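Local coordinates for protein SidF, inhibitor of growth family, member 3 (Legionella pneumophila subsp. pneumophila, PDB 4FYE) that removes phosphate from membrane phosphoinositides, probably as a phosphatidylinositol-trisphosphate 3-phosphatase, at residues K87-K92 / S163-K168; K212-L217 / L239-S244; G271-Y276 / E378-M383. The protein carries 1 engineered substitution. One frame throughout, in Å; residues are numbered along the deposited sequence.

Interaction 1: K87-K92 / S163-K168; sequences KSLIDK and SGHKLK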
loop_
_atom_site.group_PDB
_atom_site.type_symbol
_atom_site.label_atom_id
_atom_site.label_comp_id
_atom_site.label_asym_id
_atom_site.label_seq_id
_atom_site.Cartn_x
_atom_site.Cartn_y
_atom_site.Cartn_z
ATOM N N LYS A 87 0.835 30.588 -1.827
ATOM C CA LYS A 87 -0.098 31.541 -2.437
ATOM C C LYS A 87 -1.489 31.239 -1.926
ATOM O O LYS A 87 -2.333 32.148 -1.701
ATOM C CB LYS A 87 -0.047 31.461 -3.954
ATOM C CG LYS A 87 1.118 32.225 -4.533
ATOM C CD LYS A 87 1.076 32.249 -6.048
ATOM C CE LYS A 87 2.246 33.057 -6.536
ATOM N NZ LYS A 87 2.096 33.358 -7.969
ATOM N N SER A 88 -1.702 29.947 -1.710
ATOM C CA SER A 88 -2.963 29.450 -1.173
ATOM C C SER A 88 -3.161 30.035 0.234
ATOM O O SER A 88 -4.226 30.564 0.517
ATOM C CB SER A 88 -2.984 27.927 -1.179
ATOM O OG SER A 88 -4.237 27.456 -0.753
ATOM N N LEU A 89 -2.112 30.016 1.061
ATOM C CA LEU A 89 -2.180 30.575 2.424
ATOM C C LEU A 89 -2.422 32.055 2.483
ATOM O O LEU A 89 -3.295 32.494 3.253
ATOM C CB LEU A 89 -0.956 30.226 3.275
ATOM C CG LEU A 89 -1.130 29.205 4.410
ATOM C CD1 LEU A 89 -2.322 28.279 4.222
ATOM C CD2 LEU A 89 0.137 28.426 4.737
ATOM N N ILE A 90 -1.692 32.832 1.679
ATOM C CA ILE A 90 -1.954 34.289 1.673
ATOM C C ILE A 90 -3.308 34.666 1.061
ATOM O O ILE A 90 -3.853 35.715 1.388
ATOM C CB ILE A 90 -0.776 35.191 1.170
ATOM C CG1 ILE A 90 -0.534 35.082 -0.327
ATOM C CG2 ILE A 90 0.531 34.875 1.914
ATOM C CD1 ILE A 90 0.964 35.028 -0.649
ATOM N N ASP A 91 -3.856 33.799 0.205
ATOM C CA ASP A 91 -5.198 34.012 -0.380
ATOM C C ASP A 91 -6.302 33.760 0.635
ATOM O O ASP A 91 -7.272 34.506 0.696
ATOM C CB ASP A 91 -5.447 33.155 -1.633
ATOM C CG ASP A 91 -4.949 33.815 -2.936
ATOM O OD1 ASP A 91 -4.185 34.817 -2.898
ATOM O OD2 ASP A 91 -5.312 33.299 -4.020
ATOM N N LYS A 92 -6.152 32.736 1.456
ATOM C CA LYS A 92 -7.203 32.470 2.409
ATOM C C LYS A 92 -6.993 33.182 3.747
ATOM O O LYS A 92 -7.802 33.004 4.653
ATOM C CB LYS A 92 -7.466 30.960 2.558
ATOM C CG LYS A 92 -6.613 30.255 3.599
ATOM C CD LYS A 92 -7.022 28.800 3.744
ATOM C CE LYS A 92 -6.921 28.076 2.413
ATOM N NZ LYS A 92 -6.815 26.617 2.678
ATOM N N SER A 163 5.607 35.749 3.458
ATOM C CA SER A 163 4.212 35.313 3.350
ATOM C C SER A 163 3.468 35.548 4.653
ATOM O O SER A 163 2.249 35.603 4.664
ATOM C CB SER A 163 4.133 33.875 2.923
ATOM O OG SER A 163 4.159 33.047 4.063
ATOM N N GLY A 164 4.232 35.765 5.727
ATOM C CA GLY A 164 3.709 35.883 7.088
ATOM C C GLY A 164 3.208 34.558 7.670
ATOM O O GLY A 164 2.471 34.558 8.651
ATOM N N HIS A 165 3.602 33.422 7.090
ATOM C CA HIS A 165 3.175 32.141 7.652
ATOM C C HIS A 165 4.310 31.345 8.175
ATOM O O HIS A 165 5.465 31.570 7.813
ATOM C CB HIS A 165 2.341 31.362 6.659
ATOM C CG HIS A 165 0.961 31.926 6.478
ATOM N ND1 HIS A 165 0.742 33.187 6.012
ATOM C CD2 HIS A 165 -0.305 31.381 6.757
ATOM C CE1 HIS A 165 -0.595 33.429 5.987
ATOM N NE2 HIS A 165 -1.227 32.314 6.418
ATOM N N LYS A 166 4.022 30.415 9.066
ATOM C CA LYS A 166 5.127 29.629 9.609
ATOM C C LYS A 166 5.430 28.370 8.777
ATOM O O LYS A 166 4.575 27.818 8.054
ATOM C CB LYS A 166 4.912 29.329 11.094
ATOM C CG LYS A 166 5.026 30.561 11.980
ATOM C CD LYS A 166 4.364 30.351 13.339
ATOM C CE LYS A 166 5.112 31.108 14.423
ATOM N NZ LYS A 166 6.519 30.609 14.464
ATOM N N LEU A 167 6.667 27.930 8.880
ATOM C CA LEU A 167 7.134 26.756 8.161
ATOM C C LEU A 167 6.095 25.658 8.209
ATOM O O LEU A 167 5.636 25.208 7.151
ATOM C CB LEU A 167 8.469 26.282 8.754
ATOM C CG LEU A 167 9.806 26.510 8.038
ATOM C CD1 LEU A 167 9.957 25.469 6.922
ATOM C CD2 LEU A 167 9.981 27.934 7.526
ATOM N N LYS A 168 5.687 25.276 9.432
ATOM C CA LYS A 168 4.673 24.209 9.670
ATOM C C LYS A 168 3.349 24.426 8.959
ATOM O O LYS A 168 2.704 23.501 8.540
ATOM C CB LYS A 168 4.425 23.974 11.171
ATOM C CG LYS A 168 5.312 22.867 11.741
ATOM C CD LYS A 168 4.617 22.050 12.833
ATOM C CE LYS A 168 4.982 22.534 14.231
ATOM N NZ LYS A 168 6.448 22.801 14.367
#

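Interaction 2: K212-L217 / L239-S244; sequences KRQQRL and LVLGNS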
loop_
_atom_site.group_PDB
_atom_site.type_symbol
_atom_site.label_atom_id
_atom_site.label_comp_id
_atom_site.label_asym_id
_atom_site.label_seq_id
_atom_site.Cartn_x
_atom_site.Cartn_y
_atom_site.Cartn_z
ATOM N N LYS A 212 -19.942 8.091 5.518
ATOM C CA LYS A 212 -20.897 9.086 5.914
ATOM C C LYS A 212 -20.606 9.546 7.337
ATOM O O LYS A 212 -20.686 10.723 7.632
ATOM C CB LYS A 212 -22.353 8.624 5.720
ATOM C CG LYS A 212 -22.643 8.370 4.258
ATOM C CD LYS A 212 -24.017 8.824 3.832
ATOM C CE LYS A 212 -24.399 8.260 2.469
ATOM N NZ LYS A 212 -25.897 8.067 2.343
ATOM N N ARG A 213 -20.285 8.606 8.212
ATOM C CA ARG A 213 -19.915 8.951 9.565
ATOM C C ARG A 213 -18.799 10.002 9.593
ATOM O O ARG A 213 -18.926 11.010 10.264
ATOM C CB ARG A 213 -19.460 7.713 10.310
ATOM C CG ARG A 213 -19.260 7.921 11.792
ATOM C CD ARG A 213 -18.318 6.864 12.299
ATOM N NE ARG A 213 -18.936 5.563 12.162
ATOM C CZ ARG A 213 -19.833 5.080 13.016
ATOM N NH1 ARG A 213 -20.206 5.802 14.068
ATOM N NH2 ARG A 213 -20.346 3.873 12.820
ATOM N N GLN A 214 -17.714 9.785 8.866
ATOM C CA GLN A 214 -16.666 10.813 8.765
ATOM C C GLN A 214 -17.246 12.134 8.226
ATOM O O GLN A 214 -16.957 13.211 8.722
ATOM C CB GLN A 214 -15.520 10.348 7.855
ATOM C CG GLN A 214 -14.584 9.314 8.454
ATOM C CD GLN A 214 -13.754 8.612 7.386
ATOM O OE1 GLN A 214 -14.199 8.485 6.240
ATOM N NE2 GLN A 214 -12.576 8.093 7.772
ATOM N N GLN A 215 -18.082 12.022 7.209
ATOM C CA GLN A 215 -18.610 13.171 6.531
ATOM C C GLN A 215 -19.307 14.101 7.531
ATOM O O GLN A 215 -19.043 15.303 7.518
ATOM C CB GLN A 215 -19.509 12.728 5.365
ATOM C CG GLN A 215 -19.599 13.680 4.165
ATOM C CD GLN A 215 -18.244 14.192 3.607
ATOM O OE1 GLN A 215 -17.786 13.750 2.548
ATOM N NE2 GLN A 215 -17.624 15.157 4.302
ATOM N N ARG A 216 -20.129 13.572 8.434
ATOM C CA ARG A 216 -20.820 14.448 9.379
ATOM C C ARG A 216 -20.015 14.852 10.647
ATOM O O ARG A 216 -20.342 15.858 11.279
ATOM C CB ARG A 216 -22.187 13.892 9.748
ATOM C CG ARG A 216 -22.105 12.708 10.683
ATOM C CD ARG A 216 -23.464 12.165 11.060
ATOM N NE ARG A 216 -23.398 10.726 11.292
ATOM C CZ ARG A 216 -22.967 10.155 12.422
ATOM N NH1 ARG A 216 -22.537 10.901 13.464
ATOM N NH2 ARG A 216 -22.960 8.818 12.493
ATOM N N LEU A 217 -18.986 14.084 11.029
ATOM C CA LEU A 217 -18.052 14.563 12.054
ATOM C C LEU A 217 -17.079 15.577 11.476
ATOM O O LEU A 217 -15.973 15.700 11.952
ATOM C CB LEU A 217 -17.260 13.432 12.739
ATOM C CG LEU A 217 -17.924 12.188 13.365
ATOM C CD1 LEU A 217 -16.939 11.035 13.327
ATOM C CD2 LEU A 217 -18.428 12.366 14.782
ATOM N N LEU A 239 -6.562 16.439 15.240
ATOM C CA LEU A 239 -7.395 15.243 14.957
ATOM C C LEU A 239 -8.319 15.358 13.736
ATOM O O LEU A 239 -9.541 15.339 13.867
ATOM C CB LEU A 239 -8.203 14.797 16.197
ATOM C CG LEU A 239 -7.487 13.842 17.152
ATOM C CD1 LEU A 239 -6.600 14.625 18.099
ATOM C CD2 LEU A 239 -8.443 12.973 17.953
ATOM N N VAL A 240 -7.715 15.477 12.558
ATOM C CA VAL A 240 -8.433 15.357 11.303
ATOM C C VAL A 240 -8.831 13.889 11.076
ATOM O O VAL A 240 -8.152 12.948 11.541
ATOM C CB VAL A 240 -7.584 15.845 10.110
ATOM C CG1 VAL A 240 -8.492 16.401 9.011
ATOM C CG2 VAL A 240 -6.563 16.896 10.565
ATOM N N LEU A 241 -9.946 13.704 10.381
ATOM C CA LEU A 241 -10.373 12.366 10.008
ATOM C C LEU A 241 -10.013 12.046 8.578
ATOM O O LEU A 241 -9.773 12.957 7.757
ATOM C CB LEU A 241 -11.876 12.228 10.140
ATOM C CG LEU A 241 -12.468 12.566 11.494
ATOM C CD1 LEU A 241 -13.978 12.352 11.401
ATOM C CD2 LEU A 241 -11.855 11.695 12.580
ATOM N N GLY A 242 -10.009 10.743 8.281
ATOM C CA GLY A 242 -9.715 10.279 6.947
ATOM C C GLY A 242 -8.350 9.651 6.804
ATOM O O GLY A 242 -7.393 10.019 7.499
ATOM N N ASN A 243 -8.294 8.666 5.915
ATOM C CA ASN A 243 -7.039 8.068 5.461
ATOM C C ASN A 243 -6.239 8.924 4.449
ATOM O O ASN A 243 -6.759 9.841 3.789
ATOM C CB ASN A 243 -7.324 6.687 4.852
ATOM C CG ASN A 243 -7.570 5.646 5.914
ATOM O OD1 ASN A 243 -6.768 5.516 6.836
ATOM N ND2 ASN A 243 -8.694 4.918 5.814
ATOM N N SER A 244 -4.963 8.630 4.322
ATOM C CA SER A 244 -4.246 9.263 3.235
ATOM C C SER A 244 -3.108 8.396 2.762
ATOM O O SER A 244 -2.740 7.375 3.395
ATOM C CB SER A 244 -3.836 10.752 3.509
ATOM O OG SER A 244 -2.956 10.901 4.623
#

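Interaction 3: G271-Y276 / E378-M383; sequences GARMPY and EYVRQM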
loop_
_atom_site.group_PDB
_atom_site.type_symbol
_atom_site.label_atom_id
_atom_site.label_comp_id
_atom_site.label_asym_id
_atom_site.label_seq_id
_atom_site.Cartn_x
_atom_site.Cartn_y
_atom_site.Cartn_z
ATOM N N GLY A 271 -1.547 4.630 4.881
ATOM C CA GLY A 271 -0.419 4.914 5.734
ATOM C C GLY A 271 -1.052 4.789 7.089
ATOM O O GLY A 271 -2.077 4.137 7.201
ATOM N N ALA A 272 -0.456 5.340 8.129
ATOM C CA ALA A 272 -1.035 5.121 9.434
ATOM C C ALA A 272 -2.486 5.573 9.384
ATOM O O ALA A 272 -2.819 6.615 8.823
ATOM C CB ALA A 272 -0.270 5.891 10.489
ATOM N N ARG A 273 -3.345 4.754 9.973
ATOM C CA ARG A 273 -4.781 4.953 9.950
ATOM C C ARG A 273 -5.095 5.906 11.053
ATOM O O ARG A 273 -6.242 6.246 11.296
ATOM C CB ARG A 273 -5.492 3.648 10.251
ATOM C CG ARG A 273 -5.739 2.776 9.047
ATOM C CD ARG A 273 -5.707 1.323 9.444
ATOM N NE ARG A 273 -4.820 0.579 8.577
ATOM C CZ ARG A 273 -5.185 -0.489 7.893
ATOM N NH1 ARG A 273 -6.421 -0.938 7.983
ATOM N NH2 ARG A 273 -4.315 -1.105 7.121
ATOM N N MET A 274 -4.056 6.297 11.762
ATOM C CA MET A 274 -4.236 7.061 12.920
ATOM C C MET A 274 -3.446 8.285 12.769
ATOM O O MET A 274 -2.377 8.256 12.192
ATOM C CB MET A 274 -3.755 6.281 14.084
ATOM C CG MET A 274 -2.370 5.782 13.893
ATOM S SD MET A 274 -1.795 5.644 15.588
ATOM C CE MET A 274 -2.375 3.973 15.826
ATOM N N PRO A 275 -3.980 9.388 13.287
ATOM C CA PRO A 275 -3.228 10.619 13.206
ATOM C C PRO A 275 -2.091 10.610 14.243
ATOM O O PRO A 275 -2.235 11.043 15.394
ATOM C CB PRO A 275 -4.287 11.695 13.476
ATOM C CG PRO A 275 -5.516 10.979 13.987
ATOM C CD PRO A 275 -5.207 9.521 14.098
ATOM N N TYR A 276 -0.979 10.063 13.799
ATOM C CA TYR A 276 0.305 10.053 14.493
ATOM C C TYR A 276 0.714 11.316 15.285
ATOM O O TYR A 276 1.042 11.229 16.468
ATOM C CB TYR A 276 1.412 9.734 13.466
ATOM C CG TYR A 276 1.348 10.456 12.091
ATOM C CD1 TYR A 276 0.380 11.449 11.788
ATOM C CD2 TYR A 276 2.286 10.149 11.104
ATOM C CE1 TYR A 276 0.353 12.077 10.543
ATOM C CE2 TYR A 276 2.268 10.767 9.864
ATOM C CZ TYR A 276 1.312 11.724 9.587
ATOM O OH TYR A 276 1.343 12.306 8.348
ATOM N N GLU A 378 -0.251 -1.435 17.569
ATOM C CA GLU A 378 -1.262 -1.833 18.539
ATOM C C GLU A 378 -2.698 -1.364 18.243
ATOM O O GLU A 378 -3.619 -2.174 18.318
ATOM C CB GLU A 378 -0.836 -1.490 19.947
ATOM C CG GLU A 378 -0.494 -2.742 20.712
ATOM C CD GLU A 378 0.165 -2.462 22.054
ATOM O OE1 GLU A 378 -0.449 -1.778 22.926
ATOM O OE2 GLU A 378 1.301 -2.958 22.248
ATOM N N TYR A 379 -2.882 -0.107 17.836
ATOM C CA TYR A 379 -4.220 0.421 17.594
ATOM C C TYR A 379 -4.873 -0.159 16.354
ATOM O O TYR A 379 -6.103 -0.303 16.288
ATOM C CB TYR A 379 -4.161 1.921 17.443
ATOM C CG TYR A 379 -3.863 2.671 18.716
ATOM C CD1 TYR A 379 -3.335 2.019 19.831
ATOM C CD2 TYR A 379 -4.116 4.030 18.817
ATOM C CE1 TYR A 379 -3.080 2.690 21.014
ATOM C CE2 TYR A 379 -3.793 4.706 19.974
ATOM C CZ TYR A 379 -3.296 4.016 21.052
ATOM O OH TYR A 379 -3.052 4.647 22.186
ATOM N N VAL A 380 -4.054 -0.460 15.357
ATOM C CA VAL A 380 -4.593 -0.834 14.072
ATOM C C VAL A 380 -4.967 -2.285 14.217
ATOM O O VAL A 380 -6.103 -2.682 13.894
ATOM C CB VAL A 380 -3.580 -0.569 12.923
ATOM C CG1 VAL A 380 -3.963 -1.354 11.686
ATOM C CG2 VAL A 380 -3.452 0.919 12.597
ATOM N N ARG A 381 -4.055 -3.073 14.778
ATOM C CA ARG A 381 -4.338 -4.485 15.037
ATOM C C ARG A 381 -5.596 -4.702 15.921
ATOM O O ARG A 381 -6.372 -5.600 15.689
ATOM C CB ARG A 381 -3.068 -5.181 15.546
ATOM C CG ARG A 381 -3.223 -6.071 16.750
ATOM C CD ARG A 381 -3.701 -7.447 16.383
ATOM N NE ARG A 381 -4.775 -7.879 17.272
ATOM C CZ ARG A 381 -5.157 -7.312 18.424
ATOM N NH1 ARG A 381 -4.553 -6.240 18.917
ATOM N NH2 ARG A 381 -6.170 -7.835 19.099
ATOM N N GLN A 382 -5.843 -3.820 16.867
ATOM C CA GLN A 382 -7.017 -3.939 17.727
ATOM C C GLN A 382 -8.319 -3.570 16.978
ATOM O O GLN A 382 -9.353 -4.278 17.088
ATOM C CB GLN A 382 -6.775 -3.072 18.962
ATOM C CG GLN A 382 -7.979 -2.698 19.793
ATOM C CD GLN A 382 -7.610 -2.030 21.118
ATOM O OE1 GLN A 382 -8.328 -2.204 22.117
ATOM N NE2 GLN A 382 -6.478 -1.290 21.148
ATOM N N MET A 383 -8.272 -2.485 16.198
ATOM C CA MET A 383 -9.447 -2.069 15.418
ATOM C C MET A 383 -9.780 -3.054 14.242
ATOM O O MET A 383 -10.934 -3.370 13.992
ATOM C CB MET A 383 -9.357 -0.587 14.996
ATOM C CG MET A 383 -8.959 0.389 16.103
ATOM S SD MET A 383 -9.980 0.470 17.626
ATOM C CE MET A 383 -9.809 -1.148 18.306
#

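Interaction 1: K87-K92 / S163-K168
Leu89 lies over one face of the His165 imidazole, with its CB 3.9 Å from the ring centroid and 18° off the ring normal, a geometry that qualifies as a CH-pi contact. The leucine is not centred on the ring. Its CG comes to 3.3 Å from His165 CD2 and its own CD2 methyl to 3.6 Å from that same ring carbon, so the branch covers the CD2 side of the rim and the two side chains meet at a slant.

The ring leaves the chain with CG anti to the carbonyl carbon of His165 (chi1 -73°), and a bond within 163-168 holds its rotation. His165 ND1 donates to the carbonyl O of Ser163 over 3.2 Å, with an N-H...O angle of 155°; the acceptor sits almost in the ring plane, whereas the donor stands well above the plane of the carbonyl. The backbone N of His165 donates to Ser163 OG, 3.1 Å away, an ST turn that shapes the chain around Gly164, whose positive phi marks the end of helix 136-163.

Ile90 fills the adjoining position. Its CG2 methyl packs 3.3 Å from Ser163 O and 3.9 Å from Ser163 CB, and reaches the imidazole only obliquely. One carbonyl oxygen therefore accepts from the histidine while touching a methyl, and it also receives a weak bond from Arg101.

The contact sets the last turns of helix 71-92 against the turn linking helices 136-163 and 167-180. Leu89 continues onto Ala169 and Leu170 of helix 167-180, and Ile90 packs on Arg101 and Lys102 of helix 98-119, making this a four-helix junction.

Interaction 2: K212-L217 / L239-S244
Leu217 and Leu241 meet at about a right angle, and a single methyl of Leu241 does the touching. Its CD1 lies 3.7 Å from Leu217 CB and 3.8 Å from Leu217 CD1, so it rests against both the base and the tip of the other leucine. The reach of that methyl follows from the torsions of Leu241: CG is anti to the carbonyl carbon (chi1 -55°), and CD1 then continues fully extended from CA (chi2 180°). The same methyl approaches the helix backbone at 4.1 Å from Gln214 CA.

Gln214 runs alongside, its chain stretched beyond CG (chi2 163°), which carries the amide past Leu241 to Gly242. There NE2 packs 3.7 Å from Gly242 CA, a van der Waals approach to a residue without a side chain. The hydrogen bonds of the amide go to other partners: OE1 accepts from the backbone N of Thr211, the residue just before the helix, and NE2 donates to Glu300. These two bonds hold the amide at both ends and limit its rotation.

Helix 284-311 packs against both segments. Its Ile296 touches Gln214 and Leu217, while Asn297 and Glu300 accept from the backbone N atoms of Gly242 and Asn243 respectively. Short helix 212-216 and the loop 239-244 both belong to the long connection between strands 199-206 and 247-254, antiparallel neighbours in the six-stranded mixed sheet.

Interaction 3: G271-Y276 / E378-M383
Van der Waals packing joins Arg273 to Val380, whose side chains cross at about a right angle. Val380 CG2 meets the aliphatic part of the arginine, 3.9 Å from Arg273 CD, whereas Val380 CG1 lies at the guanidinium, 3.8 Å from Arg273 NE. CG1 is anti to the backbone N of the valine (chi1 162°), which sets this methyl over one face of the guanidinium, displaced toward its rim.

A Met-aromatic contact forms beside it. Met274 SD stands 5.2 Å from the centroid of the Tyr379 ring and 48° off the ring normal, so the sulfur approaches obliquely. The CE methyl of Met274 turns toward the tyrosine, but its exact position is doubtful.

Polar interactions are made with residues outside the two segments. The guanidinium of Arg273 bonds Gln298 through NH1, forms a salt bridge to Glu356 through NH2, and has a cation-pi contact with Tyr358; Asn297 of helix 284-311 donates to the carbonyl O of Arg273.

The chemistry implies a division of labour along the arginine. Its aliphatic part and one guanidinium face provide surface for helix 373-387, while its N-H groups bond to Gln298 and Glu356, which would be expected to offset its buried charge.

Interactions 2 and 3 are neighbours: Asn243 OD1 packs 3.7 Å from Arg273 CG, and both rest on helix 284-311, where Asn297 bonds the backbone of each loop. Interaction 3 is the more central, its centre about 14 Å from the centre of the chain, with every touching residue buried; interaction 2, its centre about 20 Å from that point, is partly buried. The centre of interaction 1 lies about 32 Å from the chain's centre, yet its helical surroundings bury most of its touching residues. None of the three is bridged by hydrogen bonds, but their chemistry differs: a CH-pi contact on a locally braced ring in interaction 1, leucine packing in interaction 2, and a methyl over guanidinium beside a Met-aromatic pair in interaction 3.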